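Hydroxylase (Rhodococcus sp., PDB 2OR0) probably acts as a flavin-dependent monooxygenase of the acyl-CoA dehydrogenase family, using reduced flavin to insert one oxygen atom from molecular oxygen into its substrate. Local coordinates at residues Gly100-His105 with Asp126-Ser131; Phe154-Asp159 with Thr207-Leu212; Asp191-Glu196 with Asp211-Gly216. All blocks are in the same frame, centred on the assembly; numbering follows the deposited sequence. Where two conformers were deposited one is given.

Interaction 1: Gly100-His105 with Asp126-Ser131; sequences GIVGVH and DTWMAS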
loop_
_atom_site.group_PDB
_atom_site.type_symbol
_atom_site.label_atom_id
_atom_site.label_comp_id
_atom_site.label_asym_id
_atom_site.label_seq_id
_atom_site.Cartn_x
_atom_site.Cartn_y
_atom_site.Cartn_z
ATOM N N GLY A 100 0.238 -3.239 -3.597
ATOM C CA GLY A 100 -0.109 -1.890 -3.192
ATOM C C GLY A 100 0.989 -0.981 -2.670
ATOM O O GLY A 100 0.806 0.232 -2.660
ATOM N N ILE A 101 2.110 -1.551 -2.212
ATOM C CA ILE A 101 3.245 -0.781 -1.676
ATOM C C ILE A 101 4.333 -0.640 -2.739
ATOM O O ILE A 101 4.711 0.461 -3.100
ATOM C CB ILE A 101 3.894 -1.488 -0.412
ATOM C CG1 ILE A 101 2.900 -1.611 0.735
ATOM C CG2 ILE A 101 5.158 -0.752 0.059
ATOM C CD1 ILE A 101 3.056 -0.554 1.844
ATOM N N VAL A 102 4.857 -1.770 -3.193
ATOM C CA VAL A 102 5.900 -1.802 -4.205
ATOM C C VAL A 102 5.338 -1.162 -5.500
ATOM O O VAL A 102 6.049 -0.423 -6.180
ATOM C CB VAL A 102 6.425 -3.236 -4.437
ATOM C CG1 VAL A 102 7.499 -3.282 -5.514
ATOM C CG2 VAL A 102 7.013 -3.818 -3.142
ATOM N N GLY A 103 4.037 -1.388 -5.764
ATOM C CA GLY A 103 3.330 -0.792 -6.896
ATOM C C GLY A 103 3.182 0.713 -6.939
ATOM O O GLY A 103 2.923 1.278 -8.005
ATOM N N VAL A 104 3.321 1.378 -5.798
ATOM C CA VAL A 104 3.245 2.822 -5.760
ATOM C C VAL A 104 4.593 3.514 -6.063
ATOM O O VAL A 104 4.638 4.696 -6.462
ATOM C CB VAL A 104 2.650 3.287 -4.400
ATOM C CG1 VAL A 104 2.992 4.730 -4.100
ATOM C CG2 VAL A 104 1.132 3.127 -4.444
ATOM N N HIS A 105 5.690 2.790 -5.848
ATOM C CA HIS A 105 7.025 3.373 -6.024
ATOM C C HIS A 105 7.299 3.880 -7.466
ATOM O O HIS A 105 7.884 4.960 -7.604
ATOM C CB HIS A 105 8.117 2.431 -5.504
ATOM C CG HIS A 105 7.963 2.084 -4.049
ATOM N ND1 HIS A 105 8.174 0.816 -3.559
ATOM C CD2 HIS A 105 7.574 2.832 -2.989
ATOM C CE1 HIS A 105 7.943 0.799 -2.258
ATOM N NE2 HIS A 105 7.572 2.010 -1.888
ATOM N N ASP A 126 11.219 -4.567 -15.006
ATOM C CA ASP A 126 10.638 -5.315 -13.899
ATOM C C ASP A 126 11.467 -5.267 -12.612
ATOM O O ASP A 126 11.301 -6.114 -11.731
ATOM C CB ASP A 126 10.377 -6.771 -14.305
ATOM C CG ASP A 126 9.133 -6.922 -15.162
ATOM O OD1 ASP A 126 8.153 -6.173 -14.942
ATOM O OD2 ASP A 126 9.138 -7.795 -16.055
ATOM N N THR A 127 12.336 -4.268 -12.510
ATOM C CA THR A 127 13.119 -4.017 -11.305
ATOM C C THR A 127 12.215 -3.331 -10.292
ATOM O O THR A 127 11.576 -2.313 -10.617
ATOM C CB THR A 127 14.345 -3.115 -11.622
ATOM O OG1 THR A 127 15.179 -3.784 -12.570
ATOM C CG2 THR A 127 15.163 -2.826 -10.371
ATOM N N TRP A 128 12.159 -3.888 -9.078
ATOM C CA TRP A 128 11.314 -3.352 -7.998
ATOM C C TRP A 128 12.079 -2.517 -6.983
ATOM O O TRP A 128 13.259 -2.783 -6.694
ATOM C CB TRP A 128 10.616 -4.479 -7.228
ATOM C CG TRP A 128 9.663 -5.305 -8.013
ATOM C CD1 TRP A 128 9.235 -5.093 -9.305
ATOM C CD2 TRP A 128 8.966 -6.475 -7.546
ATOM N NE1 TRP A 128 8.348 -6.081 -9.678
ATOM C CE2 TRP A 128 8.157 -6.935 -8.617
ATOM C CE3 TRP A 128 8.951 -7.178 -6.330
ATOM C CZ2 TRP A 128 7.331 -8.078 -8.505
ATOM C CZ3 TRP A 128 8.141 -8.323 -6.219
ATOM C CH2 TRP A 128 7.333 -8.749 -7.306
HETATM N N MSE A 129 11.376 -1.521 -6.431
HETATM C CA MSE A 129 11.858 -0.743 -5.307
HETATM C C MSE A 129 11.088 -1.115 -4.033
HETATM O O MSE A 129 9.858 -1.286 -4.065
HETATM C CB MSE A 129 11.706 0.755 -5.560
HETATM C CG MSE A 129 12.507 1.294 -6.732
HETATM SE SE MSE A 129 11.750 2.990 -7.250
HETATM C CE MSE A 129 10.539 2.158 -8.564
ATOM N N ALA A 130 11.834 -1.203 -2.927
ATOM C CA ALA A 130 11.299 -1.382 -1.569
ATOM C C ALA A 130 11.173 -0.047 -0.865
ATOM O O ALA A 130 11.813 0.942 -1.251
ATOM C CB ALA A 130 12.204 -2.332 -0.736
ATOM N N SER A 131 10.320 -0.015 0.148
ATOM C CA SER A 131 10.081 1.102 1.047
ATOM C C SER A 131 10.873 0.862 2.350
ATOM O O SER A 131 11.686 -0.065 2.441
ATOM C CB SER A 131 8.562 1.163 1.353
ATOM O OG SER A 131 8.111 -0.035 2.022
HETATM O O HOH W 1 8.795 -0.792 -7.442
#
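Met-129 O takes the ND1 proton of His-105 at 2.7 Å, a short bond that is nevertheless bent, with an N-H...O angle of 137°. The nitrogen stands well above the carbonyl plane, not on a lone pair, and the oxygen is itself tilted out of the ring plane. His-105 CG is anti to its own carbonyl carbon (chi1 -59°), which swings the ring back over the preceding turn and toward Met-129. Ile-101 O sits 3.3 Å above the imidazole plane, over its centre, and Ala-130 O lies over the opposite face, while CE1 of the same ring reaches 3.5 Å from Ser-131 N. A flat ring with an N-H suits this narrow slot between two backbones. Helix 93-102 runs here into a type I turn from Val-102 to His-105, and strand 129-130 pairs in parallel with strand 163-170; the contact therefore joins the helical N-terminal region to the central beta domain, the arrangement of the acyl-CoA dehydrogenase fold. A water donates to Val-102 O at 3.0 Å and accepts from Met-129 N at 2.9 Å, so both backbone polar atoms of Met-129 are engaged. Beside this bridge the slim, branched Val-102 fits against the strand: CG1 rests 3.8 Å from Trp-128 CB, and the two side chains cross at about a right angle. The indole of Trp-128 also receives Arg-58 in a cation-pi contact. Met-129, present as selenomethionine, bends at chi3 to bring CE within 3.9 Å of His-105 CB.

Interaction 2: Phe154-Asp159 with Thr207-Leu212; sequences FSSGTD and TGSKDL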
loop_
_atom_site.group_PDB
_atom_site.type_symbol
_atom_site.label_atom_id
_atom_site.label_comp_id
_atom_site.label_asym_id
_atom_site.label_seq_id
_atom_site.Cartn_x
_atom_site.Cartn_y
_atom_site.Cartn_z
ATOM N N PHE A 154 9.645 -2.335 8.435
ATOM C CA PHE A 154 8.468 -2.509 7.574
ATOM C C PHE A 154 8.815 -2.313 6.086
ATOM O O PHE A 154 8.052 -1.682 5.354
ATOM C CB PHE A 154 7.323 -1.556 7.993
ATOM C CG PHE A 154 5.907 -2.156 7.912
ATOM C CD1 PHE A 154 4.990 -1.949 8.966
ATOM C CD2 PHE A 154 5.456 -2.860 6.775
ATOM C CE1 PHE A 154 3.655 -2.457 8.891
ATOM C CE2 PHE A 154 4.145 -3.383 6.706
ATOM C CZ PHE A 154 3.246 -3.183 7.757
ATOM N N SER A 155 9.947 -2.871 5.643
ATOM C CA SER A 155 10.312 -2.810 4.221
ATOM C C SER A 155 9.640 -3.944 3.439
ATOM O O SER A 155 10.238 -4.990 3.216
ATOM C CB SER A 155 11.838 -2.848 4.053
ATOM O OG SER A 155 12.217 -2.706 2.686
ATOM N N SER A 156 8.385 -3.736 3.020
ATOM C CA SER A 156 7.571 -4.820 2.449
ATOM C C SER A 156 8.149 -5.353 1.147
ATOM O O SER A 156 8.535 -4.564 0.292
ATOM C CB SER A 156 6.126 -4.335 2.198
ATOM O OG SER A 156 5.550 -3.866 3.394
ATOM N N GLY A 157 8.180 -6.681 0.988
ATOM C CA GLY A 157 8.639 -7.310 -0.260
ATOM C C GLY A 157 10.137 -7.154 -0.533
ATOM O O GLY A 157 10.599 -7.434 -1.632
ATOM N N THR A 158 10.895 -6.728 0.480
ATOM C CA THR A 158 12.275 -6.256 0.303
ATOM C C THR A 158 13.255 -7.272 -0.311
ATOM O O THR A 158 14.138 -6.876 -1.084
ATOM C CB THR A 158 12.833 -5.617 1.612
ATOM O OG1 THR A 158 13.879 -4.703 1.291
ATOM C CG2 THR A 158 13.328 -6.656 2.624
ATOM N N ASP A 159 13.082 -8.560 0.007
ATOM C CA ASP A 159 13.907 -9.622 -0.579
ATOM C C ASP A 159 13.806 -9.680 -2.102
ATOM O O ASP A 159 14.665 -10.277 -2.764
ATOM C CB ASP A 159 13.517 -10.996 -0.014
ATOM C CG ASP A 159 13.833 -11.129 1.472
ATOM O OD1 ASP A 159 15.016 -10.980 1.835
ATOM O OD2 ASP A 159 12.899 -11.374 2.275
ATOM N N THR A 207 4.640 -10.939 3.696
ATOM C CA THR A 207 5.175 -9.740 3.044
ATOM C C THR A 207 6.704 -9.613 3.208
ATOM O O THR A 207 7.381 -8.940 2.408
ATOM C CB THR A 207 4.478 -8.442 3.531
ATOM O OG1 THR A 207 4.743 -8.209 4.924
ATOM C CG2 THR A 207 2.943 -8.508 3.297
ATOM N N GLY A 208 7.231 -10.267 4.242
ATOM C CA GLY A 208 8.639 -10.219 4.574
ATOM C C GLY A 208 9.095 -8.797 4.723
ATOM O O GLY A 208 10.087 -8.420 4.115
ATOM N N SER A 209 8.385 -8.018 5.549
ATOM C CA SER A 209 8.655 -6.606 5.728
ATOM C C SER A 209 9.769 -6.348 6.761
ATOM O O SER A 209 9.562 -5.703 7.796
ATOM C CB SER A 209 7.372 -5.855 6.076
ATOM O OG SER A 209 6.364 -6.081 5.099
ATOM N N LYS A 210 10.958 -6.822 6.424
ATOM C CA LYS A 210 12.150 -6.774 7.290
ATOM C C LYS A 210 12.716 -5.366 7.475
ATOM O O LYS A 210 12.354 -4.443 6.734
ATOM C CB LYS A 210 13.221 -7.725 6.730
ATOM C CG LYS A 210 12.850 -9.212 6.868
ATOM C CD LYS A 210 13.712 -10.060 5.939
ATOM C CE LYS A 210 13.209 -11.476 5.802
ATOM N NZ LYS A 210 14.037 -12.179 4.775
ATOM N N ASP A 211 13.549 -5.206 8.511
ATOM C CA ASP A 211 14.323 -3.995 8.728
ATOM C C ASP A 211 15.444 -3.880 7.692
ATOM O O ASP A 211 15.990 -4.891 7.231
ATOM C CB ASP A 211 14.975 -4.009 10.125
ATOM C CG ASP A 211 13.966 -3.782 11.270
ATOM O OD1 ASP A 211 12.712 -3.867 11.071
ATOM O OD2 ASP A 211 14.445 -3.528 12.395
ATOM N N LEU A 212 15.796 -2.644 7.362
ATOM C CA LEU A 212 16.973 -2.336 6.553
ATOM C C LEU A 212 17.905 -1.437 7.361
ATOM O O LEU A 212 17.445 -0.534 8.051
ATOM C CB LEU A 212 16.573 -1.564 5.280
ATOM C CG LEU A 212 15.579 -2.086 4.229
ATOM C CD1 LEU A 212 15.614 -1.203 2.984
ATOM C CD2 LEU A 212 15.806 -3.544 3.843
HETATM O O HOH W 2 10.304 -4.500 10.003
HETATM O O HOH W 3 10.944 -9.858 1.636
#
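This is a buried meeting of two strand ends in the beta domain of the acyl-CoA dehydrogenase fold, where antiparallel neighbours 145-155 and 210-214 give way to turns. The sheet pairing is fading here: Ser-155 N still donates to Lys-210 O at 3.1 Å, but Phe-154 already has a positive phi. Beyond it, residues 155-158 form a type II turn, whose third place is filled by Gly-157, a residue at ease with a phi of 69°. Its N-H holds Thr-207 O, with Gly-157 N 2.8 Å from that oxygen, tying turn to turn. Small hydroxyl residues suit such close backbones. Ser-156 OG and Ser-209 OG hydrogen-bond at 2.9 Å, and the former is also gripped by Trp-97 NE1. Ser-155 OG, bonded to Ser-131 O, lies against the branched end of Leu-212, whose CD2 comes 3.4 Å from Thr-158 OG1.

Lys-210 extends its chain beyond CG and crosses Asp-159 at about a right angle. Lys-210 NZ meets the syn lone pair of Asp-159 OD2 at 2.9 Å. A second bond, to the other oxygen of that carboxylate, is weak. Glu-196 is a further carboxylate partner of NZ, so the two acids probably help keep the buried lysine charged. Two waters bridge the segments. One accepts from Asp-159 N and donates to Asp-159 OD2 and Gly-208 O; the other accepts from Phe-154 N and donates to Ser-209 O and Asp-211 OD1. The Phe-154 ring, meeting Trp-199 as well, sets CD2 3.6 Å from Ser-209 CB and turns its edge to Ser-156 OG, which lies in the ring plane.

Interaction 3: Asp191-Glu196 with Asp211-Gly216; sequences DYQIVE and DLIVDG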
loop_
_atom_site.group_PDB
_atom_site.type_symbol
_atom_site.label_atom_id
_atom_site.label_comp_id
_atom_site.label_asym_id
_atom_site.label_seq_id
_atom_site.Cartn_x
_atom_site.Cartn_y
_atom_site.Cartn_z
ATOM N N ASP A 191 23.980 -1.058 -1.481
ATOM C CA ASP A 191 24.294 -0.043 -0.491
ATOM C C ASP A 191 23.530 -0.154 0.835
ATOM O O ASP A 191 23.605 0.745 1.657
ATOM C CB ASP A 191 24.111 1.345 -1.087
ATOM C CG ASP A 191 25.250 1.733 -2.059
ATOM O OD1 ASP A 191 26.267 0.997 -2.140
ATOM O OD2 ASP A 191 25.121 2.787 -2.733
ATOM N N TYR A 192 22.810 -1.252 1.050
ATOM C CA TYR A 192 22.161 -1.467 2.365
ATOM C C TYR A 192 22.100 -2.927 2.749
ATOM O O TYR A 192 22.450 -3.811 1.969
ATOM C CB TYR A 192 20.764 -0.808 2.446
ATOM C CG TYR A 192 19.777 -1.263 1.367
ATOM C CD1 TYR A 192 19.030 -2.432 1.519
ATOM C CD2 TYR A 192 19.595 -0.514 0.209
ATOM C CE1 TYR A 192 18.129 -2.849 0.541
ATOM C CE2 TYR A 192 18.708 -0.915 -0.777
ATOM C CZ TYR A 192 17.973 -2.085 -0.610
ATOM O OH TYR A 192 17.083 -2.485 -1.593
ATOM N N GLN A 193 21.647 -3.157 3.971
ATOM C CA GLN A 193 21.600 -4.483 4.550
ATOM C C GLN A 193 20.159 -4.770 4.980
ATOM O O GLN A 193 19.530 -3.954 5.641
ATOM C CB GLN A 193 22.559 -4.563 5.771
ATOM C CG GLN A 193 22.496 -5.890 6.553
ATOM C CD GLN A 193 22.860 -5.792 8.069
ATOM O OE1 GLN A 193 22.859 -6.819 8.793
ATOM N NE2 GLN A 193 23.163 -4.579 8.545
ATOM N N ILE A 194 19.681 -5.942 4.595
ATOM C CA ILE A 194 18.380 -6.475 5.006
ATOM C C ILE A 194 18.636 -7.250 6.303
ATOM O O ILE A 194 19.435 -8.189 6.314
ATOM C CB ILE A 194 17.784 -7.422 3.915
ATOM C CG1 ILE A 194 17.458 -6.649 2.618
ATOM C CG2 ILE A 194 16.519 -8.130 4.418
ATOM C CD1 ILE A 194 17.093 -7.545 1.396
ATOM N N VAL A 195 17.996 -6.846 7.394
ATOM C CA VAL A 195 18.200 -7.529 8.684
ATOM C C VAL A 195 17.268 -8.739 8.819
ATOM O O VAL A 195 16.044 -8.585 8.837
ATOM C CB VAL A 195 18.070 -6.551 9.860
ATOM C CG1 VAL A 195 18.540 -7.188 11.186
ATOM C CG2 VAL A 195 18.869 -5.307 9.589
ATOM N N GLU A 196 17.849 -9.941 8.905
ATOM C CA GLU A 196 17.064 -11.176 9.070
ATOM C C GLU A 196 16.391 -11.255 10.443
ATOM O O GLU A 196 16.836 -10.619 11.401
ATOM C CB GLU A 196 17.938 -12.436 8.839
ATOM C CG GLU A 196 18.315 -12.722 7.373
ATOM C CD GLU A 196 17.104 -12.683 6.401
ATOM O OE1 GLU A 196 16.077 -13.371 6.659
ATOM O OE2 GLU A 196 17.187 -11.960 5.381
ATOM N N ASP A 211 13.549 -5.206 8.511
ATOM C CA ASP A 211 14.323 -3.995 8.728
ATOM C C ASP A 211 15.444 -3.880 7.692
ATOM O O ASP A 211 15.990 -4.891 7.231
ATOM C CB ASP A 211 14.975 -4.009 10.125
ATOM C CG ASP A 211 13.966 -3.782 11.270
ATOM O OD1 ASP A 211 12.712 -3.867 11.071
ATOM O OD2 ASP A 211 14.445 -3.528 12.395
ATOM N N LEU A 212 15.796 -2.644 7.362
ATOM C CA LEU A 212 16.973 -2.336 6.553
ATOM C C LEU A 212 17.905 -1.437 7.361
ATOM O O LEU A 212 17.445 -0.534 8.051
ATOM C CB LEU A 212 16.573 -1.564 5.280
ATOM C CG LEU A 212 15.579 -2.086 4.229
ATOM C CD1 LEU A 212 15.614 -1.203 2.984
ATOM C CD2 LEU A 212 15.806 -3.544 3.843
ATOM N N ILE A 213 19.213 -1.667 7.229
ATOM C CA ILE A 213 20.239 -0.825 7.866
ATOM C C ILE A 213 21.186 -0.222 6.821
ATOM O O ILE A 213 21.633 -0.919 5.908
ATOM C CB ILE A 213 21.089 -1.617 8.903
ATOM C CG1 ILE A 213 20.290 -1.816 10.190
ATOM C CG2 ILE A 213 22.365 -0.820 9.302
ATOM C CD1 ILE A 213 21.029 -2.669 11.240
ATOM N N VAL A 214 21.489 1.060 6.984
ATOM C CA VAL A 214 22.532 1.735 6.205
ATOM C C VAL A 214 23.576 2.310 7.180
ATOM O O VAL A 214 23.219 3.044 8.113
ATOM C CB VAL A 214 21.916 2.846 5.277
ATOM C CG1 VAL A 214 23.001 3.529 4.435
ATOM C CG2 VAL A 214 20.858 2.249 4.332
ATOM N N ASP A 215 24.854 1.966 6.969
ATOM C CA ASP A 215 25.955 2.432 7.840
ATOM C C ASP A 215 26.556 3.780 7.419
ATOM O O ASP A 215 27.011 4.559 8.276
ATOM C CB ASP A 215 27.077 1.378 7.943
ATOM C CG ASP A 215 26.751 0.262 8.925
ATOM O OD1 ASP A 215 25.814 0.438 9.728
ATOM O OD2 ASP A 215 27.417 -0.807 8.881
ATOM N N GLY A 216 26.549 4.060 6.113
ATOM C CA GLY A 216 27.042 5.330 5.564
ATOM C C GLY A 216 27.214 5.193 4.057
ATOM O O GLY A 216 28.331 4.970 3.554
#
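Gln-193 and Ile-213 exchange two backbone hydrogen bonds, the mark of a hydrogen-bonded pair in an antiparallel ladder. Gln-193 N reaches Ile-213 O at 3.0 Å, Ile-213 N returns to Gln-193 O at 2.8 Å, and both donors lie in the carbonyl plane. Further along, Val-195 N points almost straight at Asp-211 O (2.8 Å, 169°), although the donor is tilted from that carbonyl plane. Ile-194 and Leu-212 form the non-hydrogen-bonded pair between them. Strand 193-195 thus docks on strand 210-214, which on its other flank pairs with strand 145-155 in the beta domain; the short strands meet at 142°, well twisted from exact antiparallelism.

Gln-193, Val-195, Asp-211 and Ile-213 occupy one face. The extended Gln-193 chain runs beside Ile-213, pointing the same way, and it is the amide nitrogen NE2 that lies against the isoleucine, 3.6 Å from its CB, at the exposed side of the sheet. Val-195 CG2 meets Ile-213 CD1 at 3.8 Å, beta-branched residues being well suited to extended backbone. The carboxylate of Asp-211 finds its charge partner in Arg-151.

On the other face Ile-194 lies alongside Leu-212, with CG1 3.7 Å from CD2. The second methyl of that leucine, CD1, sits over the Tyr-192 ring, 4.2 Å from its centroid and 26° off the normal, a CH-pi contact. Tyr-192 accepts the crowded position, CG between N and the carbonyl carbon, which brings its ring over this leucine, while its CB touches Val-214 CG2 at 3.6 Å. Backbone bonds therefore fix the register, and the apolar Leu-212 face, backed by Ala-164 and Leu-166, turns into the domain while the Gln-193 face carries polar groups toward the exposed side.

From the N terminus, interaction 1 comes first: it closes a loop of 20 residues, 12 of them helical, and brings the end of helix 93-102 against strand 129-130. It is complete before interaction 2 opens at strand 145-155. Interaction 2 spans 47 residues without helix. Interaction 3, closing a loop of 14 residues, starts within that span and finishes just after it, so the two overlap rather than nest, sharing Asp-211 and Leu-212 on strand 210-214. That strand lies between 145-155 and 193-195, giving three neighbours in one sheet. A salt bridge joins interactions 2 and 3, and a serine hydroxyl joins interactions 1 and 2.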